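Local atomic coordinates of galactose-binding lectin (Arachis hypogaea, PDB entry 2DVA), a protein that binds carbohydrates with specificity for D-galactose as a homotetrameric legume lectin that carries calcium and manganese ions. Residues A[4-9]-A[223-228]. Residues are numbered along the deposited sequence; the frame is centred on the assembly and turned at random.
Sequences VSFNFN and WSFTST
In the back sheet of the legume lectin beta-sandwich, 4-8, on the N-terminal strand 2-8, runs antiparallel to 223-228, on strand 217-229, bringing the two ends of the chain together. The hydrogen-bonded pairs are Val4–Ser227, Phe6–Phe225 and Phe8–Trp223; at the last, Phe8 N lies 2.6 Å from Trp223 O and Trp223 N 2.9 Å from Phe8 O, both nearly straight. Phe6 meets two aromatic residues of the partner strand, one with its edge and one with a face. A chi1 of 55° places its CG on the side flanked by both N and C of its own backbone, and the ring leans over 223-228. There its CE1–CZ edge points into the face of the Trp223 indole, a T-shaped pair with planes at 81°. Over one face of the Phe6 ring sits the CB of Phe225, 3.7 Å from the ring centroid in a CH-pi contact, whereas the Phe225 ring, though nearly parallel, is slid aside. On the other face of the sheet, Asn7 OD1 rests 3.5 Å from Ser224 CB. The aromatic side packs against strand 43-53, where Tyr48 stacks on Phe6, and against Phe204 and Phe206; strand 64-74 continues the sheet beyond 223-228, and Thr67 OG1 donates to Ser224 O and accepts from Trp223 NE1.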
loop_
_atom_site.group_PDB
_atom_site.type_symbol
_atom_site.label_atom_id
_atom_site.label_comp_id
_atom_site.label_asym_id
_atom_site.label_seq_id
_atom_site.Cartn_x
_atom_site.Cartn_y
_atom_site.Cartn_z
ATOM N N VAL A 4 2.347 -8.964 -6.763
ATOM C CA VAL A 4 1.065 -8.604 -7.345
ATOM C C VAL A 4 0.162 -8.292 -6.161
ATOM O O VAL A 4 -0.029 -9.132 -5.279
ATOM C CB VAL A 4 0.447 -9.761 -8.163
ATOM C CG1 VAL A 4 -0.916 -9.344 -8.698
ATOM C CG2 VAL A 4 1.364 -10.138 -9.318
ATOM N N SER A 5 -0.372 -7.078 -6.120
ATOM C CA SER A 5 -1.245 -6.699 -5.021
ATOM C C SER A 5 -2.320 -5.719 -5.449
ATOM O O SER A 5 -2.058 -4.753 -6.164
ATOM C CB SER A 5 -0.434 -6.085 -3.876
ATOM O OG SER A 5 0.143 -4.861 -4.279
ATOM N N PHE A 6 -3.540 -5.988 -5.007
ATOM C CA PHE A 6 -4.662 -5.128 -5.322
ATOM C C PHE A 6 -5.619 -5.109 -4.148
ATOM O O PHE A 6 -5.459 -5.874 -3.194
ATOM C CB PHE A 6 -5.363 -5.598 -6.601
ATOM C CG PHE A 6 -5.800 -7.040 -6.585
ATOM C CD1 PHE A 6 -6.954 -7.429 -5.909
ATOM C CD2 PHE A 6 -5.093 -8.000 -7.307
ATOM C CE1 PHE A 6 -7.404 -8.749 -5.962
ATOM C CE2 PHE A 6 -5.535 -9.326 -7.367
ATOM C CZ PHE A 6 -6.694 -9.700 -6.695
ATOM N N ASN A 7 -6.602 -4.221 -4.212
ATOM C CA ASN A 7 -7.567 -4.096 -3.140
ATOM C C ASN A 7 -8.863 -3.496 -3.654
ATOM O O ASN A 7 -8.945 -2.293 -3.912
ATOM C CB ASN A 7 -6.980 -3.229 -2.019
ATOM C CG ASN A 7 -8.002 -2.873 -0.952
ATOM O OD1 ASN A 7 -8.776 -3.718 -0.509
ATOM N ND2 ASN A 7 -7.995 -1.617 -0.525
ATOM N N PHE A 8 -9.863 -4.357 -3.817
ATOM C CA PHE A 8 -11.182 -3.960 -4.282
ATOM C C PHE A 8 -12.065 -3.710 -3.066
ATOM O O PHE A 8 -12.414 -4.644 -2.345
ATOM C CB PHE A 8 -11.815 -5.073 -5.120
ATOM C CG PHE A 8 -11.177 -5.269 -6.466
ATOM C CD1 PHE A 8 -11.367 -4.338 -7.483
ATOM C CD2 PHE A 8 -10.398 -6.392 -6.723
ATOM C CE1 PHE A 8 -10.792 -4.528 -8.740
ATOM C CE2 PHE A 8 -9.819 -6.592 -7.974
ATOM C CZ PHE A 8 -10.017 -5.659 -8.985
ATOM N N ASN A 9 -12.416 -2.453 -2.831
ATOM C CA ASN A 9 -13.279 -2.111 -1.708
ATOM C C ASN A 9 -14.720 -2.284 -2.175
ATOM O O ASN A 9 -15.634 -2.443 -1.370
ATOM C CB ASN A 9 -13.041 -0.663 -1.275
ATOM C CG ASN A 9 -11.593 -0.395 -0.912
ATOM O OD1 ASN A 9 -11.036 -1.036 -0.020
ATOM N ND2 ASN A 9 -10.977 0.554 -1.604
ATOM N N TRP A 223 -12.353 -7.488 -1.763
ATOM C CA TRP A 223 -11.270 -8.429 -2.002
ATOM C C TRP A 223 -9.917 -7.734 -2.112
ATOM O O TRP A 223 -9.745 -6.838 -2.937
ATOM C CB TRP A 223 -11.557 -9.213 -3.295
ATOM C CG TRP A 223 -10.577 -10.317 -3.601
ATOM C CD1 TRP A 223 -9.821 -11.012 -2.702
ATOM C CD2 TRP A 223 -10.281 -10.878 -4.892
ATOM N NE1 TRP A 223 -9.074 -11.965 -3.350
ATOM C CE2 TRP A 223 -9.335 -11.908 -4.693
ATOM C CE3 TRP A 223 -10.726 -10.612 -6.194
ATOM C CZ2 TRP A 223 -8.823 -12.675 -5.748
ATOM C CZ3 TRP A 223 -10.216 -11.377 -7.250
ATOM C CH2 TRP A 223 -9.274 -12.395 -7.016
ATOM N N SER A 224 -8.973 -8.132 -1.259
ATOM C CA SER A 224 -7.619 -7.589 -1.296
ATOM C C SER A 224 -6.689 -8.785 -1.485
ATOM O O SER A 224 -6.991 -9.893 -1.039
ATOM C CB SER A 224 -7.275 -6.816 -0.009
ATOM O OG SER A 224 -7.345 -7.626 1.149
ATOM N N PHE A 225 -5.557 -8.565 -2.141
ATOM C CA PHE A 225 -4.647 -9.663 -2.425
ATOM C C PHE A 225 -3.213 -9.190 -2.624
ATOM O O PHE A 225 -2.963 -8.122 -3.179
ATOM C CB PHE A 225 -5.165 -10.388 -3.688
ATOM C CG PHE A 225 -4.231 -11.434 -4.250
ATOM C CD1 PHE A 225 -3.115 -11.069 -5.002
ATOM C CD2 PHE A 225 -4.495 -12.788 -4.064
ATOM C CE1 PHE A 225 -2.275 -12.039 -5.569
ATOM C CE2 PHE A 225 -3.664 -13.768 -4.624
ATOM C CZ PHE A 225 -2.549 -13.388 -5.380
ATOM N N THR A 226 -2.272 -9.988 -2.136
ATOM C CA THR A 226 -0.863 -9.690 -2.308
ATOM C C THR A 226 -0.121 -11.003 -2.445
ATOM O O THR A 226 -0.236 -11.884 -1.591
ATOM C CB THR A 226 -0.224 -8.948 -1.118
ATOM O OG1 THR A 226 -0.902 -7.713 -0.878
ATOM C CG2 THR A 226 1.234 -8.650 -1.439
ATOM N N SER A 227 0.634 -11.126 -3.527
ATOM C CA SER A 227 1.426 -12.318 -3.758
ATOM C C SER A 227 2.842 -11.846 -4.050
ATOM O O SER A 227 3.050 -10.830 -4.705
ATOM C CB SER A 227 0.879 -13.119 -4.946
ATOM O OG SER A 227 0.992 -12.387 -6.155
ATOM N N THR A 228 3.813 -12.580 -3.539
ATOM C CA THR A 228 5.203 -12.242 -3.758
ATOM C C THR A 228 5.951 -13.501 -4.158
ATOM O O THR A 228 5.844 -14.540 -3.506
ATOM C CB THR A 228 5.826 -11.640 -2.485
ATOM O OG1 THR A 228 5.222 -10.367 -2.224
ATOM C CG2 THR A 228 7.323 -11.461 -2.645
#